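Local coordinates for uncharacterized protein (Neisseria meningitidis MC58, PDB 2R2A), which probably binds a nucleotide through a P-loop NTPase fold, this chain being the N-terminal domain of a zonular occludens toxin family protein thought to span the membrane, at residues A[144-149]-A[160-165]; A[97-102]-A[110-115]; A[40-45]-A[84-89]; A[50-55]-A[189-194]. All blocks are in the same frame, centred on the assembly; numbering follows the deposited sequence. Where two conformers were deposited one is given.

Interaction 1: residues A[144-149]-A[160-165]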
# COMPACT_ATOMS: atom_id res chain seq x y z
N VAL A 144 7.27 -7.75 3.27
CA VAL A 144 6.25 -7.11 4.11
C VAL A 144 6.66 -7.26 5.56
O VAL A 144 7.06 -8.36 5.97
CB VAL A 144 4.85 -7.77 3.88
CG1 VAL A 144 3.83 -7.30 4.97
CG2 VAL A 144 4.37 -7.49 2.46
N ARG A 145 6.57 -6.17 6.32
CA ARG A 145 6.90 -6.18 7.77
C ARG A 145 5.71 -5.78 8.65
O ARG A 145 5.81 -5.73 9.87
CB ARG A 145 8.13 -5.31 8.07
CG ARG A 145 9.43 -5.99 7.65
CD ARG A 145 10.66 -5.26 8.25
NE ARG A 145 11.89 -5.60 7.54
CZ ARG A 145 12.89 -6.32 8.05
NH1 ARG A 145 12.83 -6.78 9.31
NH2 ARG A 145 13.97 -6.55 7.31
N LYS A 146 4.58 -5.49 8.01
CA LYS A 146 3.32 -5.29 8.73
C LYS A 146 2.15 -5.70 7.82
O LYS A 146 2.03 -5.23 6.69
CB LYS A 146 3.18 -3.83 9.24
CG LYS A 146 1.82 -3.53 9.93
CD LYS A 146 1.89 -2.32 10.89
CE LYS A 146 1.77 -0.93 10.20
NZ LYS A 146 1.27 0.24 11.11
N HIS A 147 1.29 -6.61 8.28
CA HIS A 147 0.16 -7.05 7.47
C HIS A 147 -1.11 -6.86 8.29
O HIS A 147 -1.17 -7.36 9.39
CB HIS A 147 0.39 -8.50 7.03
CG HIS A 147 -0.71 -9.17 6.26
ND1 HIS A 147 -1.77 -8.52 5.66
CD2 HIS A 147 -0.84 -10.48 5.91
CE1 HIS A 147 -2.52 -9.39 5.00
NE2 HIS A 147 -1.97 -10.59 5.15
N TYR A 148 -2.04 -6.04 7.81
CA TYR A 148 -3.37 -5.95 8.44
C TYR A 148 -4.35 -6.63 7.54
O TYR A 148 -4.32 -6.44 6.30
CB TYR A 148 -3.81 -4.49 8.50
CG TYR A 148 -3.04 -3.63 9.45
CD1 TYR A 148 -3.07 -3.85 10.83
CD2 TYR A 148 -2.32 -2.55 8.97
CE1 TYR A 148 -2.38 -2.96 11.72
CE2 TYR A 148 -1.63 -1.71 9.81
CZ TYR A 148 -1.66 -1.91 11.19
OH TYR A 148 -0.97 -1.02 12.01
N HIS A 149 -5.24 -7.40 8.12
CA HIS A 149 -6.31 -7.99 7.34
C HIS A 149 -7.64 -7.68 8.07
O HIS A 149 -7.73 -7.83 9.32
CB HIS A 149 -6.14 -9.51 7.23
CG HIS A 149 -7.28 -10.17 6.51
ND1 HIS A 149 -7.34 -10.25 5.13
CD2 HIS A 149 -8.41 -10.75 6.97
CE1 HIS A 149 -8.46 -10.87 4.78
NE2 HIS A 149 -9.14 -11.14 5.87
N LEU A 160 -9.68 -6.24 13.02
CA LEU A 160 -8.44 -6.03 12.36
C LEU A 160 -7.42 -7.07 12.89
O LEU A 160 -7.15 -7.11 14.07
CB LEU A 160 -7.97 -4.62 12.71
CG LEU A 160 -6.77 -4.21 11.93
CD1 LEU A 160 -7.24 -3.93 10.50
CD2 LEU A 160 -6.21 -2.97 12.59
N LEU A 161 -6.90 -7.91 12.01
CA LEU A 161 -5.87 -8.91 12.33
C LEU A 161 -4.54 -8.28 11.93
O LEU A 161 -4.43 -7.67 10.83
CB LEU A 161 -6.12 -10.21 11.56
CG LEU A 161 -7.50 -10.90 11.74
CD1 LEU A 161 -7.56 -12.15 10.87
CD2 LEU A 161 -7.68 -11.30 13.20
N GLU A 162 -3.55 -8.45 12.78
CA GLU A 162 -2.23 -7.87 12.50
C GLU A 162 -1.11 -8.90 12.69
O GLU A 162 -1.04 -9.57 13.73
CB GLU A 162 -1.96 -6.69 13.42
CG GLU A 162 -0.67 -5.98 13.03
CD GLU A 162 -0.20 -4.95 14.03
OE1 GLU A 162 -1.01 -4.44 14.84
OE2 GLU A 162 1.01 -4.64 13.95
N TRP A 163 -0.23 -8.96 11.70
CA TRP A 163 0.99 -9.78 11.79
C TRP A 163 2.19 -8.91 11.45
O TRP A 163 2.03 -7.84 10.86
CB TRP A 163 0.95 -10.95 10.80
CG TRP A 163 -0.20 -11.93 10.93
CD1 TRP A 163 -0.21 -13.11 11.61
CD2 TRP A 163 -1.46 -11.83 10.27
NE1 TRP A 163 -1.42 -13.76 11.44
CE2 TRP A 163 -2.20 -12.99 10.62
CE3 TRP A 163 -2.04 -10.86 9.44
CZ2 TRP A 163 -3.52 -13.20 10.16
CZ3 TRP A 163 -3.35 -11.07 8.95
CH2 TRP A 163 -4.07 -12.24 9.33
N LYS A 164 3.39 -9.42 11.78
CA LYS A 164 4.63 -8.72 11.49
C LYS A 164 5.27 -9.23 10.19
O LYS A 164 6.37 -8.79 9.81
CB LYS A 164 5.63 -8.92 12.66
CG LYS A 164 5.17 -8.36 13.97
CD LYS A 164 4.89 -6.87 13.88
CE LYS A 164 5.13 -6.19 15.23
NZ LYS A 164 4.46 -4.85 15.31
N ILE A 165 4.58 -10.17 9.54
CA ILE A 165 5.01 -10.66 8.24
C ILE A 165 3.74 -10.85 7.41
O ILE A 165 2.63 -10.71 7.93
CB ILE A 165 5.83 -11.98 8.33
CG1 ILE A 165 4.95 -13.16 8.82
CG2 ILE A 165 7.09 -11.78 9.18
CD1 ILE A 165 5.76 -14.50 8.92
O HOH W 1 -0.64 -1.93 14.42
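The rings of His147 and Trp163 lie side by side on one face of an antiparallel strand pair, pointing the same way. CE3 of Trp163 sits over one face of the imidazole, 3.7 Å from His147 CD2. The planes are turned 38° apart, an oblique meeting, neither stack nor T-shape. The six-membered ring of Trp163 reaches on to the next residue of this face, two along the strand: CB of His149 meets its edge, in plane, 3.6 Å from Trp163 CZ3. Trp163 gets there with CG anti to its carbonyl carbon (chi1 -59°), which swings the indole toward His149, while its NE1 bonds to Met173 O.

On the other face the Tyr148 ring runs alongside the chain of Glu162, its CE1 3.7 Å from Glu162 CG, and Leu160 crosses it with CD2 3.7 Å from Tyr148 CD1. Ring and carboxylate planes are 57° apart. One water joins their polar ends, lying at the ring edge 2.6 Å from Tyr148 OH and donating to Glu162 OE1. The same hydroxyl accepts from Lys146 NZ at 2.7 Å, which gives it two partners and probably limits its freedom.

Between the two faces, His147 and Trp163 exchange two backbone hydrogen bonds, as do His149 and Leu161, with Tyr148 and Glu162 the non-hydrogen-bonded pair between. His149 ND1 bonds to Thr11 OG1, beside the probable Walker A loop. Being consecutive in the chain, antiparallel strands 144-152 and 158-163 form a beta hairpin; the first runs parallel to strand 7-11, so the hairpin begins the antiparallel part of an otherwise parallel P-loop NTPase sheet.

Interaction 2: residues A[97-102]-A[110-115]; sequences QDVWPA and PENVQW
Trp100 has CG anti to its carbonyl carbon (chi1 -63°), and this sends the indole across to the first turn of helix 111-114, with its N-H edge facing the backbone of Asn112. NE1 of Trp100 donates to Asn112 O at 2.9 Å with an N-H...O angle of 154°. The acceptor lies in the ring plane, but the donor stands well above the carbonyl plane. A second indole, that of Trp115, makes a weak bond from NE1 to the same oxygen.

Next to this bond, CD1 of Trp100 meets Val113 CG2 at 3.7 Å, the methyl lying at the ring edge. Val99 covers a face instead, its CG1 over the centre of the indole of its neighbour, and this same methyl is 3.6 Å from Asn112 ND2. The amide plane of Asn112 is turned only 23° from the Trp100 ring. A water donates to Val99 O and accepts from Asn112 ND2 at 2.9 Å, while Asn112 OD1 takes the backbone N-H of Tyr78 and ND2 also reaches Ala74 O.

The contact is buried, and its polar groups are matched: the indole N-H meets a peptide carbonyl within largely apolar surroundings, and the Asn112 amide uses both its oxygen and its nitrogen.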
# COMPACT_ATOMS: atom_id res chain seq x y z
N GLN A 97 -2.29 -5.86 -7.05
CA GLN A 97 -2.04 -6.95 -7.97
C GLN A 97 -1.97 -6.44 -9.41
O GLN A 97 -1.46 -7.13 -10.27
CB GLN A 97 -3.11 -8.08 -7.84
CG GLN A 97 -4.53 -7.78 -8.31
CD GLN A 97 -5.40 -7.04 -7.27
OE1 GLN A 97 -4.92 -6.50 -6.31
NE2 GLN A 97 -6.71 -7.04 -7.51
N ASP A 98 -2.42 -5.21 -9.64
CA ASP A 98 -2.30 -4.57 -10.96
C ASP A 98 -0.87 -4.16 -11.30
O ASP A 98 -0.54 -3.95 -12.48
CB ASP A 98 -3.21 -3.33 -11.03
CG ASP A 98 -4.68 -3.71 -11.00
OD1 ASP A 98 -5.00 -4.91 -11.20
OD2 ASP A 98 -5.52 -2.82 -10.77
N VAL A 99 -0.02 -4.03 -10.28
CA VAL A 99 1.37 -3.57 -10.47
C VAL A 99 2.33 -4.73 -10.22
O VAL A 99 3.29 -4.92 -10.99
CB VAL A 99 1.75 -2.45 -9.47
CG1 VAL A 99 3.15 -1.93 -9.75
CG2 VAL A 99 0.73 -1.34 -9.50
N TRP A 100 2.06 -5.50 -9.15
CA TRP A 100 2.93 -6.56 -8.65
C TRP A 100 2.14 -7.86 -8.47
O TRP A 100 1.97 -8.33 -7.34
CB TRP A 100 3.55 -6.14 -7.31
CG TRP A 100 4.44 -4.91 -7.42
CD1 TRP A 100 5.58 -4.81 -8.15
CD2 TRP A 100 4.25 -3.64 -6.80
NE1 TRP A 100 6.12 -3.55 -8.03
CE2 TRP A 100 5.34 -2.82 -7.18
CE3 TRP A 100 3.29 -3.12 -5.92
CZ2 TRP A 100 5.46 -1.50 -6.77
CZ3 TRP A 100 3.42 -1.82 -5.49
CH2 TRP A 100 4.51 -1.02 -5.91
N PRO A 101 1.64 -8.44 -9.58
CA PRO A 101 0.87 -9.67 -9.48
C PRO A 101 1.78 -10.85 -9.09
O PRO A 101 3.01 -10.79 -9.31
CB PRO A 101 0.35 -9.89 -10.93
CG PRO A 101 1.38 -9.18 -11.80
CD PRO A 101 1.81 -7.99 -10.99
N ALA A 102 1.17 -11.91 -8.56
CA ALA A 102 1.87 -13.20 -8.44
C ALA A 102 2.47 -13.61 -9.82
O ALA A 102 1.85 -13.37 -10.88
CB ALA A 102 0.90 -14.24 -7.97
N PRO A 110 11.16 -9.03 -12.76
CA PRO A 110 11.08 -7.77 -13.51
C PRO A 110 11.79 -6.64 -12.78
O PRO A 110 11.94 -6.68 -11.57
CB PRO A 110 9.58 -7.47 -13.56
CG PRO A 110 8.89 -8.73 -13.19
CD PRO A 110 9.83 -9.44 -12.26
N GLU A 111 12.21 -5.63 -13.54
CA GLU A 111 12.87 -4.48 -12.95
C GLU A 111 12.01 -3.77 -11.91
O GLU A 111 12.52 -3.33 -10.88
CB GLU A 111 13.30 -3.51 -14.04
CG GLU A 111 14.54 -3.97 -14.77
CD GLU A 111 15.19 -2.84 -15.51
OE1 GLU A 111 15.70 -1.91 -14.84
OE2 GLU A 111 15.17 -2.89 -16.75
N ASN A 112 10.70 -3.69 -12.17
CA ASN A 112 9.77 -3.02 -11.22
C ASN A 112 9.51 -3.78 -9.91
O ASN A 112 8.88 -3.27 -8.98
CB ASN A 112 8.45 -2.62 -11.89
CG ASN A 112 7.80 -1.41 -11.20
OD1 ASN A 112 8.49 -0.44 -10.88
ND2 ASN A 112 6.49 -1.47 -10.97
N VAL A 113 10.02 -5.00 -9.83
CA VAL A 113 10.04 -5.78 -8.60
C VAL A 113 11.42 -5.79 -7.97
O VAL A 113 11.52 -5.69 -6.75
CB VAL A 113 9.57 -7.26 -8.86
CG1 VAL A 113 9.77 -8.17 -7.63
CG2 VAL A 113 8.11 -7.31 -9.33
N GLN A 114 12.49 -5.90 -8.79
CA GLN A 114 13.87 -6.05 -8.29
C GLN A 114 14.28 -4.98 -7.28
O GLN A 114 15.06 -5.24 -6.36
CB GLN A 114 14.89 -6.05 -9.46
CG GLN A 114 14.77 -7.24 -10.40
CD GLN A 114 15.83 -7.31 -11.46
OE1 GLN A 114 16.36 -6.29 -11.92
NE2 GLN A 114 16.15 -8.53 -11.89
N TRP A 115 13.78 -3.76 -7.50
CA TRP A 115 14.17 -2.61 -6.68
C TRP A 115 13.58 -2.61 -5.29
O TRP A 115 14.09 -1.93 -4.39
CB TRP A 115 13.80 -1.30 -7.39
CG TRP A 115 12.35 -0.99 -7.37
CD1 TRP A 115 11.40 -1.46 -8.22
CD2 TRP A 115 11.67 -0.14 -6.43
NE1 TRP A 115 10.17 -0.96 -7.89
CE2 TRP A 115 10.30 -0.15 -6.79
CE3 TRP A 115 12.07 0.62 -5.32
CZ2 TRP A 115 9.33 0.58 -6.09
CZ3 TRP A 115 11.10 1.35 -4.62
CH2 TRP A 115 9.74 1.31 -5.01
O HOH W 2 4.91 -3.48 -12.35

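Interaction 3: residues A[40-45]-A[84-89]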
# COMPACT_ATOMS: atom_id res chain seq x y z
N ARG A 40 5.35 17.93 4.51
CA ARG A 40 4.90 16.52 4.54
C ARG A 40 5.64 15.69 3.51
O ARG A 40 6.00 16.20 2.43
CB ARG A 40 3.39 16.40 4.30
CG ARG A 40 2.53 16.97 5.37
CD ARG A 40 1.14 17.34 4.84
NE ARG A 40 0.11 17.43 5.89
CZ ARG A 40 -0.03 18.43 6.76
NH1 ARG A 40 0.80 19.47 6.77
NH2 ARG A 40 -1.02 18.40 7.65
N ARG A 41 5.85 14.41 3.79
CA ARG A 41 6.44 13.52 2.79
C ARG A 41 5.49 13.42 1.58
O ARG A 41 4.28 13.38 1.76
CB ARG A 41 6.67 12.12 3.39
CG ARG A 41 7.71 12.18 4.51
CD ARG A 41 7.78 10.85 5.23
NE ARG A 41 8.25 9.78 4.37
CZ ARG A 41 8.35 8.50 4.74
NH1 ARG A 41 8.01 8.14 5.97
NH2 ARG A 41 8.76 7.58 3.86
N LYS A 42 6.07 13.45 0.38
CA LYS A 42 5.29 13.35 -0.85
C LYS A 42 4.60 11.98 -0.88
O LYS A 42 5.22 10.98 -0.53
CB LYS A 42 6.23 13.49 -2.05
CG LYS A 42 5.53 13.48 -3.38
CD LYS A 42 6.51 13.91 -4.51
CE LYS A 42 5.74 14.14 -5.81
NZ LYS A 42 6.60 14.32 -7.04
N VAL A 43 3.32 11.96 -1.26
CA VAL A 43 2.50 10.73 -1.36
C VAL A 43 2.16 10.42 -2.84
O VAL A 43 1.67 11.28 -3.56
CB VAL A 43 1.20 10.85 -0.51
CG1 VAL A 43 0.32 9.57 -0.61
CG2 VAL A 43 1.52 11.12 0.97
N PHE A 44 2.50 9.21 -3.29
CA PHE A 44 2.10 8.74 -4.63
C PHE A 44 0.99 7.74 -4.41
O PHE A 44 1.14 6.83 -3.58
CB PHE A 44 3.27 8.06 -5.35
CG PHE A 44 4.43 9.01 -5.65
CD1 PHE A 44 5.53 9.09 -4.81
CD2 PHE A 44 4.40 9.77 -6.82
CE1 PHE A 44 6.60 9.96 -5.10
CE2 PHE A 44 5.46 10.66 -7.12
CZ PHE A 44 6.56 10.74 -6.26
N THR A 45 -0.12 7.88 -5.11
CA THR A 45 -1.18 6.89 -4.95
C THR A 45 -2.08 6.83 -6.15
O THR A 45 -2.07 7.74 -6.97
CB THR A 45 -1.99 7.09 -3.63
OG1 THR A 45 -2.88 5.99 -3.40
CG2 THR A 45 -2.77 8.41 -3.64
N PRO A 84 15.86 12.50 -7.00
CA PRO A 84 15.92 13.36 -5.81
C PRO A 84 14.61 13.93 -5.27
O PRO A 84 14.44 13.94 -4.06
CB PRO A 84 16.85 14.51 -6.25
CG PRO A 84 17.48 14.09 -7.55
CD PRO A 84 17.08 12.66 -7.80
N GLU A 85 13.73 14.44 -6.13
CA GLU A 85 12.50 15.05 -5.63
C GLU A 85 11.59 14.00 -4.99
O GLU A 85 10.67 14.35 -4.24
CB GLU A 85 11.74 15.77 -6.74
CG GLU A 85 11.48 14.94 -8.01
CD GLU A 85 12.49 15.24 -9.12
OE1 GLU A 85 13.15 16.31 -9.11
OE2 GLU A 85 12.64 14.39 -10.02
N ASN A 86 11.87 12.73 -5.28
CA ASN A 86 11.04 11.60 -4.82
C ASN A 86 11.60 10.73 -3.69
O ASN A 86 10.91 9.83 -3.19
CB ASN A 86 10.67 10.72 -6.01
CG ASN A 86 9.86 11.45 -7.06
OD1 ASN A 86 9.14 12.40 -6.77
ND2 ASN A 86 9.99 11.02 -8.30
N ILE A 87 12.83 11.00 -3.26
CA ILE A 87 13.43 10.27 -2.13
C ILE A 87 12.63 10.54 -0.85
O ILE A 87 12.10 11.64 -0.66
CB ILE A 87 14.96 10.57 -1.93
CG1 ILE A 87 15.19 11.86 -1.14
CG2 ILE A 87 15.71 10.54 -3.27
CD1 ILE A 87 16.65 12.42 -1.23
N GLY A 88 12.50 9.52 -0.01
CA GLY A 88 11.76 9.59 1.24
C GLY A 88 10.25 9.74 1.07
O GLY A 88 9.56 10.20 1.97
N SER A 89 9.73 9.32 -0.08
CA SER A 89 8.30 9.51 -0.34
C SER A 89 7.52 8.30 0.16
O SER A 89 8.11 7.31 0.62
CB SER A 89 8.05 9.80 -1.84
OG SER A 89 8.49 8.75 -2.67
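Gly88 O is gripped by two nitrogens of one guanidinium group. Arg41 NE donates to it at 2.8 Å with an N-H...O angle of 159°, the oxygen lying at the edge of the guanidinium and in its plane; NH2 adds a weak bond. The bend at chi3 (64°) of Arg41 turns this edge onto the carbonyl. NH2 also makes a weak bond to Ser89 O, and its charge is met by a salt bridge to Asp125.

Asn86 OD1 is the second focus. Lys42 runs out extended to place NZ 3.2 Å from this oxygen, in the carbonyl plane. Phe44 brings its ring edge to the same atom, with CZ 3.1 Å from Asn86 OD1 and the ring almost perpendicular to the amide. On the other side of the amide group, Asn86 ND2 donates to Trp80 O. Ser89 OG also lies at the Phe44 edge, 3.3 Å from CE1, and donates to Asn86 O at 2.7 Å, bracing the loop from within.

Residues 86-89 form a type II beta turn, with Gly88 at positive phi. It delivers the chain into strand 90-93 beside strand 43-45, two parallel neighbours in the central sheet of the P-loop NTPase fold.

Interaction 4: residues A[50-55]-A[189-194]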
# COMPACT_ATOMS: atom_id res chain seq x y z
N LEU A 50 -9.38 10.92 -2.97
CA LEU A 50 -8.54 11.27 -1.84
C LEU A 50 -8.25 12.77 -1.85
O LEU A 50 -7.73 13.29 -2.84
CB LEU A 50 -7.23 10.46 -1.89
CG LEU A 50 -6.27 10.71 -0.72
CD1 LEU A 50 -6.90 10.24 0.59
CD2 LEU A 50 -4.89 10.05 -0.96
N LYS A 51 -8.59 13.45 -0.76
CA LYS A 51 -8.49 14.92 -0.68
C LYS A 51 -7.12 15.42 -0.18
O LYS A 51 -6.74 16.56 -0.43
CB LYS A 51 -9.58 15.48 0.23
CG LYS A 51 -11.00 15.30 -0.27
CD LYS A 51 -11.92 16.23 0.53
CE LYS A 51 -13.41 15.99 0.23
NZ LYS A 51 -13.90 14.68 0.74
N ILE A 52 -6.40 14.56 0.52
CA ILE A 52 -5.06 14.82 1.01
C ILE A 52 -4.17 14.96 -0.22
O ILE A 52 -4.23 14.10 -1.11
CB ILE A 52 -4.58 13.62 1.87
CG1 ILE A 52 -5.54 13.39 3.06
CG2 ILE A 52 -3.12 13.81 2.30
CD1 ILE A 52 -5.33 12.13 3.87
N PRO A 53 -3.36 16.05 -0.31
CA PRO A 53 -2.51 16.25 -1.47
C PRO A 53 -1.64 15.03 -1.76
O PRO A 53 -1.10 14.42 -0.84
CB PRO A 53 -1.66 17.48 -1.10
CG PRO A 53 -2.54 18.22 -0.17
CD PRO A 53 -3.26 17.18 0.64
N HIS A 54 -1.56 14.66 -3.03
CA HIS A 54 -0.80 13.50 -3.43
C HIS A 54 -0.51 13.62 -4.92
O HIS A 54 -1.06 14.50 -5.60
CB HIS A 54 -1.59 12.19 -3.14
CG HIS A 54 -2.88 12.11 -3.88
ND1 HIS A 54 -4.00 12.83 -3.51
CD2 HIS A 54 -3.23 11.44 -5.00
CE1 HIS A 54 -4.97 12.60 -4.36
NE2 HIS A 54 -4.53 11.76 -5.28
N THR A 55 0.36 12.76 -5.41
CA THR A 55 0.58 12.63 -6.84
C THR A 55 -0.04 11.33 -7.33
O THR A 55 0.23 10.27 -6.77
CB THR A 55 2.07 12.61 -7.12
OG1 THR A 55 2.62 13.85 -6.64
CG2 THR A 55 2.33 12.46 -8.59
N TYR A 189 -14.12 11.04 6.46
CA TYR A 189 -14.75 11.57 5.24
C TYR A 189 -14.45 13.04 4.91
O TYR A 189 -14.79 13.52 3.81
CB TYR A 189 -16.24 11.31 5.26
CG TYR A 189 -16.57 9.88 4.87
CD1 TYR A 189 -16.33 9.43 3.57
CD2 TYR A 189 -17.10 8.99 5.80
CE1 TYR A 189 -16.64 8.14 3.19
CE2 TYR A 189 -17.42 7.68 5.42
CZ TYR A 189 -17.19 7.27 4.11
OH TYR A 189 -17.49 5.99 3.73
N ASP A 190 -13.81 13.75 5.83
CA ASP A 190 -13.32 15.10 5.53
C ASP A 190 -12.11 15.04 4.60
O ASP A 190 -11.71 16.05 4.00
CB ASP A 190 -12.94 15.83 6.83
CG ASP A 190 -14.14 16.09 7.73
OD1 ASP A 190 -15.31 15.94 7.27
OD2 ASP A 190 -13.91 16.46 8.91
N LEU A 191 -11.54 13.84 4.48
CA LEU A 191 -10.30 13.62 3.75
C LEU A 191 -10.48 12.73 2.51
O LEU A 191 -9.55 12.56 1.72
CB LEU A 191 -9.29 12.95 4.69
CG LEU A 191 -8.83 13.69 5.94
CD1 LEU A 191 -7.91 12.79 6.73
CD2 LEU A 191 -8.09 14.95 5.56
N TYR A 192 -11.69 12.18 2.35
CA TYR A 192 -11.94 11.13 1.36
C TYR A 192 -13.41 11.12 0.95
O TYR A 192 -14.29 11.36 1.77
CB TYR A 192 -11.53 9.76 1.92
CG TYR A 192 -11.84 8.59 1.00
CD1 TYR A 192 -11.09 8.36 -0.13
CD2 TYR A 192 -12.90 7.72 1.26
CE1 TYR A 192 -11.36 7.31 -0.99
CE2 TYR A 192 -13.18 6.64 0.39
CZ TYR A 192 -12.39 6.45 -0.73
OH TYR A 192 -12.64 5.43 -1.63
N GLU A 193 -13.65 10.87 -0.34
CA GLU A 193 -14.99 10.66 -0.91
C GLU A 193 -14.88 9.46 -1.89
O GLU A 193 -13.95 9.42 -2.69
CB GLU A 193 -15.47 11.93 -1.62
CG GLU A 193 -16.90 12.35 -1.27
CD GLU A 193 -17.24 13.77 -1.73
OE1 GLU A 193 -17.19 14.04 -2.96
OE2 GLU A 193 -17.57 14.63 -0.87
N SER A 194 -15.77 8.48 -1.80
CA SER A 194 -15.75 7.32 -2.72
C SER A 194 -16.76 7.44 -3.86
O SER A 194 -17.13 8.55 -4.26
CB SER A 194 -16.01 6.03 -1.97
OG SER A 194 -17.32 6.05 -1.42
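A single backbone bridge, between Leu50 and Tyr192, ties the loop that leads into strand 55-58 to the end of the modelled chain. One of its hydrogen bonds runs from Lys51 N to Leu191 O at 2.8 Å (N-H...O angle 162°), the donor standing above the carbonyl plane; on the other side a backbone bond joins Glu193 to Gly49.

The side chain of Lys51 follows the same carbonyl and then continues along the opposing backbone. Lys51 CB lies 3.3 Å from Leu191 O, and Lys51 CD 3.5 Å from Asp190 O. A bend at chi4 (69°) then carries Lys51 NZ to Tyr189 O, a weak bond of 3.4 Å. Close by is the carboxylate of Glu193, its OE2 4.0 Å from Lys51 NZ, beyond salt-bridge range, though attraction probably helps hold the amine.

Within the P-loop NTPase fold this joins two distant parts of the chain alongside helix 18-28, which follows the probable Walker A loop: Leu191 packs on Ala27, and Tyr192 on Thr19 and Leu20. Ile52 and Leu191, the apolar part, meet at a slant: Ile52 CG1 is 3.9 Å from Leu191 CD2, and the Ile52 CD1 methyl likewise meets Leu191 CD1. Leu50 brings CD1 to 3.7 Å from Leu191 O, while its CD2 lies over one face of the His54 ring. His54 ND1 also bonds to Ile52 O at 2.7 Å, nearly straight.

How the interactions relate
Interactions 3 and 4 touch: Thr55, at the end of segment 50-55, pairs with strand 43-45 through probable hydrogen bonds, its N 2.7 Å from Val43 O and its O 2.9 Å from Thr45 N. Their centres are about 17 Å apart, and their segments alternate along the chain. Interactions 1 and 3 reach the same sheet on opposite sides of the chain's centre, with centres about 24 Å apart. Interaction 2 touches none of the others; its nearest neighbour is interaction 3, about 8 Å away between nearest atoms. Interactions 1 and 4 both flank the probable nucleotide site, through His149 and Tyr192, which touch residues of the Walker A pattern.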